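Local coordinates for citrate lyase subunit beta-like protein (PDB 6CHU) that is a magnesium-dependent lyase of the HpcH/HpaI aldolase family, a bifunctional enzyme of itaconate dissimilation and leucine catabolism, at residues A[92-104]-A[110-124]. Numbering follows the deposited sequence.
Sequences AYTTVMLPKAESA and LAPRDVIALVETARG. With MG (magnesium ion), chain B; EDO (1,2-ethanediol), chain G.
Three partners grip the hydroxyl of T121: T121 OG1 donates to E102 OE1 over 2.6 Å, meeting the anti lone pair of that oxygen, and accepts from both water 3 and G124 N. The last bond makes T121 the N-cap of the helix that begins at residue 122. Water 3 also donates to A101 O and accepts from E120 N, so the two loops beyond the strands are joined through one water.

E120 is shared differently. Its OE1 binds the magnesium ion at 2.1 Å, while OE2 takes the backbone N-H of K100 on its anti lone pair (K100 N to E120 OE2, 2.9 Å), so metal and backbone together hold the carboxylate's rotation. Bent at chi2 (80°), the K100 chain crosses this carboxylate at a slant, CD lying 3.3 Å from E120 OE2, and water 2, a ligand of the metal, accepts from K100 NZ and lies 2.7 Å from E120 OE2. K100 NZ forms salt bridges with E44 and D45 and bonds to D146, the second protein ligand of magnesium.

Leading up to this site, strands 95-98 and 114-119 run parallel, with the N-H groups of V96 and L98 and those of D114, I116 and L118 bonded across. On one face M97 CE rests on I116 CG2 at 4.0 Å; on the other, L110 CD1 nestles against V96 and L98. The two strands and the connecting helix 104-108 form a beta-alpha-beta unit, strands four and five of the TIM barrel, flanked by strands 69-72 and 137-142, with helix 79-89 packed against V96 and L98.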
loop_
_atom_site.group_PDB
_atom_site.type_symbol
_atom_site.label_atom_id
_atom_site.label_comp_id
_atom_site.label_asym_id
_atom_site.label_seq_id
_atom_site.Cartn_x
_atom_site.Cartn_y
_atom_site.Cartn_z
ATOM N N ALA A 92 -29.227 -21.512 -13.678
ATOM C CA ALA A 92 -28.662 -20.917 -14.878
ATOM C C ALA A 92 -27.587 -19.895 -14.559
ATOM O O ALA A 92 -27.120 -19.198 -15.466
ATOM C CB ALA A 92 -29.763 -20.280 -15.723
ATOM N N TYR A 93 -27.184 -19.782 -13.295
ATOM C CA TYR A 93 -26.181 -18.796 -12.923
ATOM C C TYR A 93 -24.805 -19.243 -13.393
ATOM O O TYR A 93 -24.495 -20.438 -13.425
ATOM C CB TYR A 93 -26.190 -18.564 -11.414
ATOM C CG TYR A 93 -27.557 -18.138 -10.924
ATOM C CD1 TYR A 93 -28.166 -16.996 -11.432
ATOM C CD2 TYR A 93 -28.251 -18.887 -9.984
ATOM C CE1 TYR A 93 -29.426 -16.604 -11.005
ATOM C CE2 TYR A 93 -29.513 -18.501 -9.546
ATOM C CZ TYR A 93 -30.097 -17.362 -10.064
ATOM O OH TYR A 93 -31.350 -16.969 -9.636
ATOM N N THR A 94 -24.001 -18.272 -13.808
ATOM C CA THR A 94 -22.662 -18.510 -14.328
ATOM C C THR A 94 -21.566 -17.880 -13.491
ATOM O O THR A 94 -20.393 -18.246 -13.663
ATOM C CB THR A 94 -22.525 -17.940 -15.749
ATOM O OG1 THR A 94 -22.680 -16.515 -15.681
ATOM C CG2 THR A 94 -23.571 -18.515 -16.675
ATOM N N THR A 95 -21.900 -16.943 -12.610
ATOM C CA THR A 95 -20.912 -16.111 -11.937
ATOM C C THR A 95 -21.096 -16.232 -10.433
ATOM O O THR A 95 -22.215 -16.064 -9.924
ATOM C CB THR A 95 -21.042 -14.650 -12.395
ATOM O OG1 THR A 95 -20.882 -14.592 -13.817
ATOM C CG2 THR A 95 -19.986 -13.757 -11.728
ATOM N N VAL A 96 -20.013 -16.562 -9.734
ATOM C CA VAL A 96 -20.041 -16.698 -8.283
ATOM C C VAL A 96 -19.122 -15.659 -7.654
ATOM O O VAL A 96 -18.141 -15.205 -8.255
ATOM C CB VAL A 96 -19.647 -18.117 -7.817
ATOM C CG1 VAL A 96 -20.664 -19.147 -8.314
ATOM C CG2 VAL A 96 -18.228 -18.468 -8.284
ATOM N N MET A 97 -19.445 -15.301 -6.419
ATOM C CA MET A 97 -18.607 -14.447 -5.591
ATOM C C MET A 97 -17.981 -15.324 -4.517
ATOM O O MET A 97 -18.698 -16.024 -3.793
ATOM C CB MET A 97 -19.418 -13.308 -4.964
ATOM C CG MET A 97 -18.587 -12.420 -4.040
ATOM S SD MET A 97 -19.554 -11.048 -3.355
ATOM C CE MET A 97 -19.751 -10.004 -4.790
ATOM N N LEU A 98 -16.648 -15.299 -4.436
ATOM C CA LEU A 98 -15.900 -16.145 -3.518
ATOM C C LEU A 98 -15.464 -15.332 -2.306
ATOM O O LEU A 98 -14.579 -14.472 -2.440
ATOM C CB LEU A 98 -14.680 -16.735 -4.219
ATOM C CG LEU A 98 -13.734 -17.534 -3.309
ATOM C CD1 LEU A 98 -14.374 -18.814 -2.843
ATOM C CD2 LEU A 98 -12.395 -17.801 -4.021
ATOM N N PRO A 99 -16.025 -15.561 -1.124
ATOM C CA PRO A 99 -15.596 -14.805 0.057
ATOM C C PRO A 99 -14.295 -15.372 0.599
ATOM O O PRO A 99 -13.919 -16.518 0.327
ATOM C CB PRO A 99 -16.749 -15.021 1.044
ATOM C CG PRO A 99 -17.186 -16.434 0.739
ATOM C CD PRO A 99 -17.025 -16.589 -0.775
ATOM N N LYS A 100 -13.622 -14.551 1.407
ATOM C CA LYS A 100 -12.321 -14.904 1.970
ATOM C C LYS A 100 -11.393 -15.448 0.885
ATOM O O LYS A 100 -10.641 -16.402 1.102
ATOM C CB LYS A 100 -12.455 -15.911 3.124
ATOM C CG LYS A 100 -12.994 -15.312 4.456
ATOM C CD LYS A 100 -14.526 -15.154 4.445
ATOM C CE LYS A 100 -15.027 -14.497 5.741
ATOM N NZ LYS A 100 -16.525 -14.537 5.840
ATOM N N ALA A 101 -11.446 -14.841 -0.299
ATOM C CA ALA A 101 -10.598 -15.311 -1.392
ATOM C C ALA A 101 -9.130 -15.095 -1.034
ATOM O O ALA A 101 -8.719 -13.974 -0.714
ATOM C CB ALA A 101 -10.946 -14.582 -2.693
ATOM N N GLU A 102 -8.327 -16.165 -1.086
ATOM C CA GLU A 102 -6.960 -16.080 -0.588
ATOM C C GLU A 102 -5.885 -16.609 -1.518
ATOM O O GLU A 102 -4.703 -16.481 -1.182
ATOM C CB GLU A 102 -6.844 -16.791 0.772
ATOM C CG GLU A 102 -7.546 -16.005 1.872
ATOM C CD GLU A 102 -7.437 -16.648 3.235
ATOM O OE1 GLU A 102 -7.316 -15.896 4.228
ATOM O OE2 GLU A 102 -7.472 -17.899 3.316
ATOM N N SER A 103 -6.238 -17.174 -2.673
ATOM C CA SER A 103 -5.212 -17.647 -3.592
ATOM C C SER A 103 -5.793 -17.770 -4.992
ATOM O O SER A 103 -7.004 -17.923 -5.169
ATOM C CB SER A 103 -4.647 -18.998 -3.151
ATOM O OG SER A 103 -5.616 -20.016 -3.343
ATOM N N ALA A 104 -4.901 -17.740 -5.989
ATOM C CA ALA A 104 -5.331 -18.071 -7.344
ATOM C C ALA A 104 -5.940 -19.469 -7.395
ATOM O O ALA A 104 -6.925 -19.706 -8.108
ATOM C CB ALA A 104 -4.155 -17.952 -8.314
ATOM N N LEU A 110 -12.898 -23.062 -9.045
ATOM C CA LEU A 110 -14.265 -22.735 -9.412
ATOM C C LEU A 110 -14.493 -22.693 -10.921
ATOM O O LEU A 110 -15.642 -22.539 -11.344
ATOM C CB LEU A 110 -14.667 -21.388 -8.795
ATOM C CG LEU A 110 -14.558 -21.334 -7.264
ATOM C CD1 LEU A 110 -14.823 -19.920 -6.701
ATOM C CD2 LEU A 110 -15.502 -22.374 -6.634
ATOM N N ALA A 111 -13.440 -22.794 -11.733
ATOM C CA ALA A 111 -13.622 -22.947 -13.168
ATOM C C ALA A 111 -14.574 -24.109 -13.432
ATOM O O ALA A 111 -14.534 -25.116 -12.708
ATOM C CB ALA A 111 -12.280 -23.200 -13.864
ATOM N N PRO A 112 -15.434 -24.026 -14.461
ATOM C CA PRO A 112 -15.502 -23.007 -15.519
ATOM C C PRO A 112 -16.390 -21.803 -15.187
ATOM O O PRO A 112 -16.787 -21.089 -16.105
ATOM C CB PRO A 112 -16.098 -23.789 -16.695
ATOM C CG PRO A 112 -17.033 -24.762 -16.029
ATOM C CD PRO A 112 -16.423 -25.099 -14.674
ATOM N N ARG A 113 -16.694 -21.579 -13.912
ATOM C CA ARG A 113 -17.503 -20.427 -13.528
ATOM C C ARG A 113 -16.688 -19.138 -13.607
ATOM O O ARG A 113 -15.458 -19.147 -13.503
ATOM C CB ARG A 113 -18.052 -20.610 -12.109
ATOM C CG ARG A 113 -18.903 -21.865 -11.950
ATOM C CD ARG A 113 -19.078 -22.257 -10.473
ATOM N NE ARG A 113 -19.601 -23.617 -10.349
ATOM C CZ ARG A 113 -18.834 -24.700 -10.238
ATOM N NH1 ARG A 113 -17.509 -24.585 -10.220
ATOM N NH2 ARG A 113 -19.386 -25.899 -10.129
ATOM N N ASP A 114 -17.384 -18.019 -13.827
ATOM C CA ASP A 114 -16.790 -16.699 -13.638
ATOM C C ASP A 114 -16.797 -16.367 -12.153
ATOM O O ASP A 114 -17.749 -16.699 -11.439
ATOM C CB ASP A 114 -17.560 -15.628 -14.419
ATOM C CG ASP A 114 -17.292 -15.674 -15.929
ATOM O OD1 ASP A 114 -16.409 -16.441 -16.388
ATOM O OD2 ASP A 114 -17.974 -14.929 -16.662
ATOM N N VAL A 115 -15.735 -15.711 -11.677
ATOM C CA VAL A 115 -15.531 -15.514 -10.243
ATOM C C VAL A 115 -15.308 -14.044 -9.929
ATOM O O VAL A 115 -14.446 -13.397 -10.534
ATOM C CB VAL A 115 -14.347 -16.351 -9.722
ATOM C CG1 VAL A 115 -14.153 -16.130 -8.212
ATOM C CG2 VAL A 115 -14.578 -17.831 -10.029
ATOM N N ILE A 116 -16.066 -13.526 -8.965
ATOM C CA ILE A 116 -15.749 -12.264 -8.307
ATOM C C ILE A 116 -15.097 -12.622 -6.983
ATOM O O ILE A 116 -15.741 -13.195 -6.099
ATOM C CB ILE A 116 -17.003 -11.401 -8.113
ATOM C CG1 ILE A 116 -17.618 -11.116 -9.485
ATOM C CG2 ILE A 116 -16.654 -10.088 -7.380
ATOM C CD1 ILE A 116 -18.953 -10.419 -9.456
ATOM N N ALA A 117 -13.811 -12.312 -6.844
ATOM C CA ALA A 117 -13.064 -12.645 -5.639
ATOM C C ALA A 117 -13.257 -11.533 -4.616
ATOM O O ALA A 117 -12.974 -10.360 -4.899
ATOM C CB ALA A 117 -11.582 -12.834 -5.960
ATOM N N LEU A 118 -13.758 -11.901 -3.443
ATOM C CA LEU A 118 -13.981 -10.960 -2.348
ATOM C C LEU A 118 -12.817 -11.140 -1.380
ATOM O O LEU A 118 -12.745 -12.127 -0.639
ATOM C CB LEU A 118 -15.338 -11.205 -1.694
ATOM C CG LEU A 118 -15.607 -10.559 -0.332
ATOM C CD1 LEU A 118 -15.403 -9.048 -0.386
ATOM C CD2 LEU A 118 -17.047 -10.891 0.120
ATOM N N VAL A 119 -11.885 -10.193 -1.419
ATOM C CA VAL A 119 -10.715 -10.197 -0.549
ATOM C C VAL A 119 -11.081 -9.506 0.763
ATOM O O VAL A 119 -11.481 -8.337 0.774
ATOM C CB VAL A 119 -9.524 -9.503 -1.230
ATOM C CG1 VAL A 119 -8.369 -9.297 -0.239
ATOM C CG2 VAL A 119 -9.049 -10.330 -2.436
ATOM N N GLU A 120 -10.949 -10.241 1.871
ATOM C CA GLU A 120 -11.331 -9.740 3.187
ATOM C C GLU A 120 -10.486 -10.392 4.275
ATOM O O GLU A 120 -10.942 -10.545 5.413
ATOM C CB GLU A 120 -12.845 -9.965 3.438
ATOM C CG GLU A 120 -13.331 -11.377 3.107
ATOM C CD GLU A 120 -14.840 -11.514 3.111
ATOM O OE1 GLU A 120 -15.529 -10.607 3.650
ATOM O OE2 GLU A 120 -15.332 -12.538 2.565
ATOM N N THR A 121 -9.259 -10.800 3.933
ATOM C CA THR A 121 -8.285 -11.313 4.883
ATOM C C THR A 121 -6.914 -10.815 4.458
ATOM O O THR A 121 -6.714 -10.399 3.313
ATOM C CB THR A 121 -8.249 -12.849 4.940
ATOM O OG1 THR A 121 -7.734 -13.357 3.698
ATOM C CG2 THR A 121 -9.640 -13.433 5.189
ATOM N N ALA A 122 -5.968 -10.865 5.403
ATOM C CA ALA A 122 -4.603 -10.434 5.114
ATOM C C ALA A 122 -3.979 -11.262 3.999
ATOM O O ALA A 122 -3.297 -10.715 3.127
ATOM C CB ALA A 122 -3.748 -10.512 6.376
ATOM N N ARG A 123 -4.176 -12.584 4.019
ATOM C CA ARG A 123 -3.601 -13.415 2.963
ATOM C C ARG A 123 -4.155 -13.018 1.603
ATOM O O ARG A 123 -3.422 -12.999 0.604
ATOM C CB ARG A 123 -3.872 -14.900 3.233
ATOM C CG ARG A 123 -3.337 -15.818 2.133
ATOM C CD ARG A 123 -1.822 -15.785 2.121
ATOM N NE ARG A 123 -1.285 -16.475 3.287
ATOM C CZ ARG A 123 -0.880 -17.741 3.290
ATOM N NH1 ARG A 123 -0.931 -18.463 2.176
ATOM N NH2 ARG A 123 -0.416 -18.280 4.409
ATOM N N GLY A 124 -5.451 -12.696 1.543
ATOM C CA GLY A 124 -6.035 -12.270 0.281
ATOM C C GLY A 124 -5.447 -10.957 -0.205
ATOM O O GLY A 124 -5.242 -10.763 -1.404
HETATM MG MG MG B . -17.366 -10.727 4.687
HETATM C C1 EDO G . -24.118 -24.202 -13.058
HETATM O O1 EDO G . -25.023 -23.193 -13.529
HETATM C C2 EDO G . -23.220 -23.600 -11.986
HETATM O O2 EDO G . -22.136 -24.494 -11.723
HETATM O O HOH W 1 -19.522 -13.154 -15.659
HETATM O O HOH W 2 -17.685 -12.589 3.795
HETATM O O HOH W 3 -9.623 -12.854 1.665
HETATM O O HOH W 4 -2.501 -17.852 -0.455
HETATM O O HOH W 5 -16.920 -8.755 5.503
HETATM O O HOH W 6 -19.137 -10.965 5.828
#